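Local coordinates for protein betaine aldehyde dehydrogenase (Staphylococcus aureus subsp. aureus COL, PDB 4QTO) that catalyses the NAD-dependent oxidation of betaine aldehyde to glycine betaine, as an aldehyde dehydrogenase, at residues I52-I61 with E118-L126; A79-S89 with L195-M203. All blocks are in the same frame, centred on the assembly; numbering follows the deposited sequence. Where two conformers were deposited one is given.

The two contacts do not touch: their centres lie 34 Å apart and their nearest atoms about 11 Å. Chain elements run between them, however. Strand 59-65 of interaction 1 is followed by helix 69-85 of interaction 2. Strand 200-204 of interaction 2 leads to the loop where Thr209 and Pro210 meet Asp121 and Ile52 of interaction 1. Helix 183-197 begins beside Glu118, which accepts from Leu184 N, and finishes at the Gly198 turn of interaction 2. A bound PEG, probably from the crystallisation liquor, lies about 7 Å from the Trp88 side chain. Neither contact includes the modified Cys313, whose modification is consistent with the nucleophilic cysteine of this family.

Interaction 1. Residues I52-I61 with E118-L126; sequences IINPYNQEVI and ETLDTGKTL
Leu120, Asp121 and Gly123, at the C-terminal end of helix 111-122, pack against Asn54, Pro55 and Ile61 of a beta-hairpin formed by strands 49-54 and 59-65. The helix end lies crosswise on this hairpin, a separate two-stranded sheet of the aldehyde dehydrogenase fold, with strand 52-54 and helix 118-122 nearly perpendicular, at 100°. The first link is a water that donates to Thr119 O and, at 2.8 Å, to Asn54 OD1. The same OD1 closes an Asx turn at the hairpin bend by accepting from Tyr56 N at 2.9 Å, the donor standing 53° out of the amide carbonyl plane. Two donors thus hold OD1, which orients the amide. Leu120 lays its two branches against a residue of each strand. CD1 lies against Asn54 ND2 at 3.6 Å, the side chains crossing at about a right angle. CD2 meets Ile61 CD1 at 3.7 Å, the two side chains reaching toward each other tip to tip. Ile61 reaches it because CG1 is wedged between backbone N and carbonyl carbon (chi1 58°), with CD1 then extended. The two carboxylate oxygens of Asp121 have different neighbours: OD1 touches Ile52 CG2 at 3.3 Å, and OD2 accepts from Leu211 N, outside the hairpin. The backbone O of Asp121 lies 3.6 Å from Pro55 CD. Thr122 turns its hydroxyl back into the helix, where OG1 and N grip Glu118 O from opposite faces of the carbonyl. Gly123 then leaves the helix with positive phi and, having no side chain, lets Pro55 CG come to rest 3.8 Å from its CA. Beyond it, Lys124 NZ forms a salt bridge with Asp132, and Lys124 O accepts from Thr119 OG1 at 2.8 Å, which ties the outgoing chain to the final turn.

Interaction 2. Residues A79-S89 with L195-M203; sequences ARRAFESGEWS and LATGCSLVM
Trp88 and Phe83 both turn ring edges toward the turn at Gly198, and Ser200 presses on the backbone of the helix that carries Phe83. The indole NE1 donates to Leu195 O at 3.0 Å, on a lone pair in the carbonyl plane. The bond is bent, with an N-H...O angle of 137°, and the oxygen sits 23° out of the ring plane. CD1 of the same Trp88 edge approaches Cys199 O at 3.5 Å. With CG anti to the backbone N, the indole extends across to this turn, and its ring also packs edge-to-face with Phe225. Gly198 ends helix 183-197 in a Schellman motif. Its N is a second donor to Leu195 O, which therefore accepts both the helix-end bond and the indole. The chain then enters strand 200-204 of the Rossmann-type sheet, and helix 79-85 runs nearly antiparallel (163°) to strand 200-203. Gly198 O faces the Phe83 edge, 3.7 Å from CE1, and is met from the loop by Ser89 CB at 3.3 Å. Lys462 of the second subunit packs on Phe83 as well. Farther along, Ser200 points at the helix: OG lies 3.1 Å from Ala79 O, a possible hydrogen bond, and that carbonyl already receives Phe83 N. Ala79 CB rests 3.7 Å from Ser200 CB and 4.0 Å from Val202 CG2.

Interaction 1. Residues I52-I61 with E118-L126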
loop_
_atom_site.group_PDB
_atom_site.type_symbol
_atom_site.label_atom_id
_atom_site.label_comp_id
_atom_site.label_asym_id
_atom_site.label_seq_id
_atom_site.Cartn_x
_atom_site.Cartn_y
_atom_site.Cartn_z
ATOM N N ILE A 52 -41.087 19.453 12.028
ATOM C CA ILE A 52 -40.669 18.232 11.361
ATOM C C ILE A 52 -41.927 17.366 11.233
ATOM O O ILE A 52 -42.704 17.236 12.180
ATOM C CB ILE A 52 -39.574 17.515 12.178
ATOM C CG1 ILE A 52 -38.398 18.462 12.393
ATOM C CG2 ILE A 52 -39.119 16.222 11.508
ATOM C CD1 ILE A 52 -37.854 19.090 11.126
ATOM N N ILE A 53 -42.087 16.757 10.064
ATOM C CA ILE A 53 -43.269 15.988 9.721
ATOM C C ILE A 53 -42.977 14.501 9.529
ATOM O O ILE A 53 -41.855 14.115 9.157
ATOM C CB ILE A 53 -43.781 16.555 8.377
ATOM C CG1 ILE A 53 -44.017 18.075 8.503
ATOM C CG2 ILE A 53 -45.022 15.850 7.903
ATOM C CD1 ILE A 53 -44.202 18.783 7.169
ATOM N N ASN A 54 -43.982 13.678 9.801
ATOM C CA ASN A 54 -43.929 12.236 9.532
ATOM C C ASN A 54 -44.602 12.089 8.138
ATOM O O ASN A 54 -45.788 12.377 8.003
ATOM C CB ASN A 54 -44.733 11.472 10.569
ATOM C CG ASN A 54 -44.847 9.975 10.258
ATOM O OD1 ASN A 54 -44.427 9.491 9.190
ATOM N ND2 ASN A 54 -45.477 9.248 11.164
ATOM N N PRO A 55 -43.886 11.618 7.106
ATOM C CA PRO A 55 -44.515 11.521 5.780
ATOM C C PRO A 55 -45.675 10.514 5.658
ATOM O O PRO A 55 -46.442 10.553 4.696
ATOM C CB PRO A 55 -43.366 11.111 4.869
ATOM C CG PRO A 55 -42.423 10.399 5.783
ATOM C CD PRO A 55 -42.508 11.114 7.113
ATOM N N TYR A 56 -45.814 9.620 6.620
ATOM C CA TYR A 56 -46.892 8.645 6.575
ATOM C C TYR A 56 -48.261 9.289 6.751
ATOM O O TYR A 56 -49.283 8.831 6.174
ATOM C CB TYR A 56 -46.688 7.547 7.636
ATOM C CG TYR A 56 -47.917 6.671 7.752
ATOM C CD1 TYR A 56 -48.264 5.813 6.723
ATOM C CD2 TYR A 56 -48.734 6.731 8.868
ATOM C CE1 TYR A 56 -49.421 5.035 6.785
ATOM C CE2 TYR A 56 -49.872 5.947 8.953
ATOM C CZ TYR A 56 -50.203 5.095 7.904
ATOM O OH TYR A 56 -51.359 4.316 7.979
ATOM N N ASN A 57 -48.320 10.313 7.604
ATOM C CA ASN A 57 -49.590 10.976 7.880
ATOM C C ASN A 57 -49.578 12.507 7.812
ATOM O O ASN A 57 -50.607 13.153 8.071
ATOM C CB ASN A 57 -50.082 10.522 9.261
ATOM C CG ASN A 57 -49.069 10.785 10.354
ATOM O OD1 ASN A 57 -48.179 11.620 10.215
ATOM N ND2 ASN A 57 -49.203 10.072 11.449
ATOM N N GLN A 58 -48.440 13.063 7.426
ATOM C CA GLN A 58 -48.219 14.508 7.332
ATOM C C GLN A 58 -48.421 15.270 8.650
ATOM O O GLN A 58 -48.633 16.462 8.635
ATOM C CB GLN A 58 -49.001 15.129 6.187
ATOM C CG GLN A 58 -48.663 14.501 4.841
ATOM C CD GLN A 58 -49.337 15.211 3.681
ATOM O OE1 GLN A 58 -48.928 16.298 3.282
ATOM N NE2 GLN A 58 -50.332 14.569 3.098
ATOM N N GLU A 59 -48.311 14.567 9.770
ATOM C CA GLU A 59 -48.471 15.200 11.074
ATOM C C GLU A 59 -47.141 15.735 11.582
ATOM O O GLU A 59 -46.071 15.151 11.307
ATOM C CB GLU A 59 -49.025 14.208 12.086
ATOM C CG GLU A 59 -50.421 13.719 11.740
ATOM C CD GLU A 59 -51.037 12.870 12.835
ATOM O OE1 GLU A 59 -50.395 12.684 13.896
ATOM O OE2 GLU A 59 -52.172 12.390 12.629
ATOM N N VAL A 60 -47.220 16.860 12.288
ATOM C CA VAL A 60 -46.034 17.447 12.904
ATOM C C VAL A 60 -45.688 16.538 14.061
ATOM O O VAL A 60 -46.536 16.279 14.919
ATOM C CB VAL A 60 -46.280 18.870 13.426
ATOM C CG1 VAL A 60 -45.074 19.349 14.224
ATOM C CG2 VAL A 60 -46.578 19.820 12.286
ATOM N N ILE A 61 -44.448 16.076 14.101
ATOM C CA ILE A 61 -43.977 15.184 15.139
ATOM C C ILE A 61 -42.937 15.825 16.075
ATOM O O ILE A 61 -42.691 15.284 17.155
ATOM C CB ILE A 61 -43.360 13.883 14.568
ATOM C CG1 ILE A 61 -42.184 14.196 13.605
ATOM C CG2 ILE A 61 -44.460 13.044 13.947
ATOM C CD1 ILE A 61 -41.439 13.009 13.040
ATOM N N GLU A 118 -35.701 6.791 12.763
ATOM C CA GLU A 118 -35.417 6.945 11.343
ATOM C C GLU A 118 -36.673 6.649 10.507
ATOM O O GLU A 118 -36.976 7.376 9.555
ATOM C CB GLU A 118 -34.237 6.066 10.906
ATOM C CG GLU A 118 -33.541 6.509 9.619
ATOM C CD GLU A 118 -32.658 7.749 9.814
ATOM O OE1 GLU A 118 -33.152 8.800 10.249
ATOM O OE2 GLU A 118 -31.463 7.724 9.479
ATOM N N THR A 119 -37.436 5.626 10.891
ATOM C CA THR A 119 -38.671 5.301 10.184
ATOM C C THR A 119 -39.704 6.391 10.406
ATOM O O THR A 119 -40.452 6.756 9.465
ATOM C CB THR A 119 -39.181 3.917 10.629
ATOM O OG1 THR A 119 -38.433 2.939 9.917
ATOM C CG2 THR A 119 -40.646 3.712 10.345
ATOM N N LEU A 120 -39.752 6.946 11.621
ATOM C CA LEU A 120 -40.718 8.014 11.890
ATOM C C LEU A 120 -40.429 9.243 11.022
ATOM O O LEU A 120 -41.345 9.852 10.473
ATOM C CB LEU A 120 -40.668 8.427 13.368
ATOM C CG LEU A 120 -41.709 9.452 13.814
ATOM C CD1 LEU A 120 -43.082 8.829 13.815
ATOM C CD2 LEU A 120 -41.359 9.963 15.204
ATOM N N ASP A 121 -39.150 9.599 10.914
ATOM C CA ASP A 121 -38.733 10.813 10.197
ATOM C C ASP A 121 -38.749 10.661 8.679
ATOM O O ASP A 121 -39.077 11.604 7.936
ATOM C CB ASP A 121 -37.295 11.160 10.659
ATOM C CG ASP A 121 -36.936 12.675 10.566
ATOM O OD1 ASP A 121 -37.795 13.512 10.211
ATOM O OD2 ASP A 121 -35.740 13.001 10.849
ATOM N N THR A 122 -38.372 9.483 8.186
ATOM C CA THR A 122 -38.195 9.316 6.734
ATOM C C THR A 122 -39.223 8.454 6.034
ATOM O O THR A 122 -39.235 8.408 4.805
ATOM C CB THR A 122 -36.828 8.707 6.396
ATOM O OG1 THR A 122 -36.786 7.320 6.796
ATOM C CG2 THR A 122 -35.687 9.504 7.048
ATOM N N GLY A 123 -39.991 7.678 6.801
ATOM C CA GLY A 123 -41.083 6.896 6.247
ATOM C C GLY A 123 -40.745 5.485 5.812
ATOM O O GLY A 123 -41.658 4.698 5.589
ATOM N N LYS A 124 -39.462 5.138 5.711
ATOM C CA LYS A 124 -39.110 3.781 5.225
ATOM C C LYS A 124 -39.454 2.724 6.262
ATOM O O LYS A 124 -39.665 3.033 7.425
ATOM C CB LYS A 124 -37.658 3.662 4.753
ATOM C CG LYS A 124 -36.620 3.650 5.830
ATOM C CD LYS A 124 -35.275 3.485 5.122
ATOM C CE LYS A 124 -34.211 3.047 6.070
ATOM N NZ LYS A 124 -33.914 4.057 7.107
ATOM N N THR A 125 -39.516 1.467 5.823
ATOM C CA THR A 125 -39.889 0.411 6.733
ATOM C C THR A 125 -38.939 0.243 7.909
ATOM O O THR A 125 -37.745 0.499 7.813
ATOM C CB THR A 125 -40.065 -0.951 6.041
ATOM O OG1 THR A 125 -38.794 -1.443 5.603
ATOM C CG2 THR A 125 -41.066 -0.900 4.917
ATOM N N LEU A 126 -39.499 -0.215 9.023
ATOM C CA LEU A 126 -38.693 -0.464 10.197
ATOM C C LEU A 126 -37.608 -1.503 9.902
ATOM O O LEU A 126 -36.469 -1.343 10.366
ATOM C CB LEU A 126 -39.620 -0.842 11.362
ATOM C CG LEU A 126 -38.927 -0.975 12.702
ATOM C CD1 LEU A 126 -38.320 0.358 13.109
ATOM C CD2 LEU A 126 -39.950 -1.458 13.712
HETATM O O HOH W 1 -43.173 7.033 9.110
#

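Interaction 2. Residues A79-S89 with L195-M203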
loop_
_atom_site.group_PDB
_atom_site.type_symbol
_atom_site.label_atom_id
_atom_site.label_comp_id
_atom_site.label_asym_id
_atom_site.label_seq_id
_atom_site.Cartn_x
_atom_site.Cartn_y
_atom_site.Cartn_z
ATOM N N ALA A 79 -14.786 25.214 15.280
ATOM C CA ALA A 79 -14.099 24.047 14.711
ATOM C C ALA A 79 -12.637 24.394 14.430
ATOM O O ALA A 79 -11.708 23.608 14.685
ATOM C CB ALA A 79 -14.825 23.592 13.459
ATOM N N ARG A 80 -12.407 25.582 13.847
ATOM C CA ARG A 80 -11.064 26.031 13.574
ATOM C C ARG A 80 -10.261 26.181 14.855
ATOM O O ARG A 80 -9.108 25.740 14.935
ATOM C CB ARG A 80 -11.077 27.354 12.766
ATOM C CG ARG A 80 -9.723 28.058 12.626
ATOM C CD ARG A 80 -8.645 27.201 11.979
ATOM N NE ARG A 80 -9.033 26.844 10.614
ATOM C CZ ARG A 80 -8.521 25.831 9.923
ATOM N NH1 ARG A 80 -7.587 25.053 10.437
ATOM N NH2 ARG A 80 -8.962 25.600 8.700
ATOM N N ARG A 81 -10.832 26.850 15.853
ATOM C CA ARG A 81 -10.133 27.031 17.128
ATOM C C ARG A 81 -9.739 25.679 17.745
ATOM O O ARG A 81 -8.596 25.487 18.196
ATOM C CB ARG A 81 -11.017 27.816 18.107
ATOM C CG ARG A 81 -10.259 28.263 19.345
ATOM C CD ARG A 81 -11.193 28.597 20.501
ATOM N NE ARG A 81 -11.843 27.377 20.995
ATOM C CZ ARG A 81 -13.155 27.137 20.970
ATOM N NH1 ARG A 81 -14.013 28.062 20.548
ATOM N NH2 ARG A 81 -13.611 25.982 21.452
ATOM N N ALA A 82 -10.685 24.755 17.734
ATOM C CA ALA A 82 -10.464 23.418 18.238
ATOM C C ALA A 82 -9.348 22.706 17.452
ATOM O O ALA A 82 -8.462 22.067 18.049
ATOM C CB ALA A 82 -11.737 22.616 18.218
ATOM N N PHE A 83 -9.384 22.820 16.125
ATOM C CA PHE A 83 -8.364 22.192 15.298
ATOM C C PHE A 83 -6.968 22.741 15.664
ATOM O O PHE A 83 -6.028 21.958 15.878
ATOM C CB PHE A 83 -8.643 22.394 13.801
ATOM C CG PHE A 83 -7.719 21.606 12.948
ATOM C CD1 PHE A 83 -7.961 20.250 12.749
ATOM C CD2 PHE A 83 -6.595 22.166 12.402
ATOM C CE1 PHE A 83 -7.072 19.471 12.050
ATOM C CE2 PHE A 83 -5.712 21.374 11.674
ATOM C CZ PHE A 83 -5.954 20.046 11.501
ATOM N N GLU A 84 -6.854 24.061 15.803
ATOM C CA GLU A 84 -5.557 24.692 16.104
ATOM C C GLU A 84 -5.076 24.371 17.511
ATOM O O GLU A 84 -3.870 24.371 17.738
ATOM C CB GLU A 84 -5.616 26.196 15.901
ATOM C CG GLU A 84 -6.019 26.577 14.474
ATOM C CD GLU A 84 -5.102 25.993 13.411
ATOM O OE1 GLU A 84 -3.900 25.846 13.674
ATOM O OE2 GLU A 84 -5.535 25.717 12.291
ATOM N N SER A 85 -5.991 24.061 18.428
ATOM C CA SER A 85 -5.590 23.731 19.805
ATOM C C SER A 85 -4.857 22.403 19.853
ATOM O O SER A 85 -4.087 22.147 20.801
ATOM C CB SER A 85 -6.820 23.625 20.731
ATOM O OG SER A 85 -7.476 22.346 20.529
ATOM N N GLY A 86 -5.121 21.525 18.886
ATOM C CA GLY A 86 -4.503 20.205 18.827
ATOM C C GLY A 86 -5.091 19.137 19.711
ATOM O O GLY A 86 -4.638 17.995 19.684
ATOM N N GLU A 87 -6.089 19.474 20.525
ATOM C CA GLU A 87 -6.614 18.496 21.503
ATOM C C GLU A 87 -7.127 17.219 20.828
ATOM O O GLU A 87 -6.999 16.116 21.390
ATOM C CB GLU A 87 -7.696 19.109 22.351
ATOM C CG GLU A 87 -7.260 20.250 23.219
ATOM C CD GLU A 87 -8.524 20.698 23.911
ATOM O OE1 GLU A 87 -9.026 19.885 24.728
ATOM O OE2 GLU A 87 -9.078 21.763 23.536
ATOM N N TRP A 88 -7.705 17.337 19.632
ATOM C CA TRP A 88 -8.121 16.154 18.881
ATOM C C TRP A 88 -7.159 15.834 17.754
ATOM O O TRP A 88 -6.812 14.670 17.489
ATOM C CB TRP A 88 -9.553 16.330 18.333
ATOM C CG TRP A 88 -10.132 15.062 17.802
ATOM C CD1 TRP A 88 -10.537 14.802 16.541
ATOM C CD2 TRP A 88 -10.362 13.873 18.546
ATOM N NE1 TRP A 88 -11.000 13.512 16.440
ATOM C CE2 TRP A 88 -10.909 12.920 17.663
ATOM C CE3 TRP A 88 -10.150 13.511 19.874
ATOM C CZ2 TRP A 88 -11.235 11.645 18.056
ATOM C CZ3 TRP A 88 -10.493 12.223 20.260
ATOM C CH2 TRP A 88 -11.024 11.318 19.355
ATOM N N SER A 89 -6.684 16.868 17.057
ATOM C CA SER A 89 -5.833 16.654 15.908
ATOM C C SER A 89 -4.484 16.074 16.231
ATOM O O SER A 89 -3.864 15.491 15.329
ATOM C CB SER A 89 -5.739 17.966 15.076
ATOM O OG SER A 89 -5.123 19.009 15.849
ATOM N N LEU A 195 -13.605 12.050 12.288
ATOM C CA LEU A 195 -13.112 11.876 13.654
ATOM C C LEU A 195 -11.901 10.974 13.719
ATOM O O LEU A 195 -10.979 11.267 14.483
ATOM C CB LEU A 195 -14.213 11.366 14.590
ATOM C CG LEU A 195 -15.349 12.366 14.831
ATOM C CD1 LEU A 195 -16.395 11.733 15.726
ATOM C CD2 LEU A 195 -14.820 13.647 15.455
ATOM N N ALA A 196 -11.896 9.892 12.940
ATOM C CA ALA A 196 -10.751 8.986 12.965
ATOM C C ALA A 196 -9.446 9.690 12.607
ATOM O O ALA A 196 -8.393 9.352 13.193
ATOM C CB ALA A 196 -10.985 7.816 12.040
ATOM N N THR A 197 -9.494 10.653 11.671
ATOM C CA THR A 197 -8.279 11.321 11.204
ATOM C C THR A 197 -7.845 12.504 12.051
ATOM O O THR A 197 -6.729 12.964 11.884
ATOM C CB THR A 197 -8.434 11.796 9.762
ATOM O OG1 THR A 197 -9.565 12.689 9.696
ATOM C CG2 THR A 197 -8.651 10.642 8.813
ATOM N N GLY A 198 -8.729 13.006 12.908
ATOM C CA GLY A 198 -8.406 14.155 13.748
ATOM C C GLY A 198 -8.909 15.498 13.246
ATOM O O GLY A 198 -8.469 16.545 13.764
ATOM N N CYS A 199 -9.862 15.499 12.310
ATOM C CA CYS A 199 -10.454 16.752 11.863
ATOM C C CYS A 199 -11.440 17.322 12.877
ATOM O O CYS A 199 -11.837 16.643 13.820
ATOM C CB CYS A 199 -11.243 16.510 10.568
ATOM S SG CYS A 199 -10.262 16.023 9.144
ATOM N N SER A 200 -11.822 18.595 12.670
ATOM C CA SER A 200 -12.960 19.176 13.378
ATOM C C SER A 200 -14.048 19.261 12.314
ATOM O O SER A 200 -13.753 19.535 11.146
ATOM C CB SER A 200 -12.676 20.575 13.901
ATOM O OG SER A 200 -11.719 20.539 14.926
ATOM N N LEU A 201 -15.306 19.091 12.706
ATOM C CA LEU A 201 -16.396 19.082 11.743
ATOM C C LEU A 201 -17.590 19.912 12.144
ATOM O O LEU A 201 -17.853 20.132 13.320
ATOM C CB LEU A 201 -16.848 17.632 11.494
ATOM C CG LEU A 201 -17.460 16.847 12.674
ATOM C CD1 LEU A 201 -18.967 17.067 12.716
ATOM C CD2 LEU A 201 -17.191 15.341 12.547
ATOM N N VAL A 202 -18.288 20.373 11.117
ATOM C CA VAL A 202 -19.576 21.058 11.263
ATOM C C VAL A 202 -20.533 20.355 10.322
ATOM O O VAL A 202 -20.343 20.377 9.089
ATOM C CB VAL A 202 -19.520 22.561 10.935
ATOM C CG1 VAL A 202 -20.898 23.207 11.189
ATOM C CG2 VAL A 202 -18.458 23.285 11.740
ATOM N N MET A 203 -21.572 19.735 10.878
ATOM C CA MET A 203 -22.545 18.993 10.088
ATOM C C MET A 203 -23.897 19.640 10.090
ATOM O O MET A 203 -24.318 20.195 11.119
ATOM C CB MET A 203 -22.701 17.572 10.648
ATOM C CG MET A 203 -23.789 16.773 9.948
ATOM S SD MET A 203 -23.763 14.981 10.224
ATOM C CE MET A 203 -22.382 14.550 9.183
#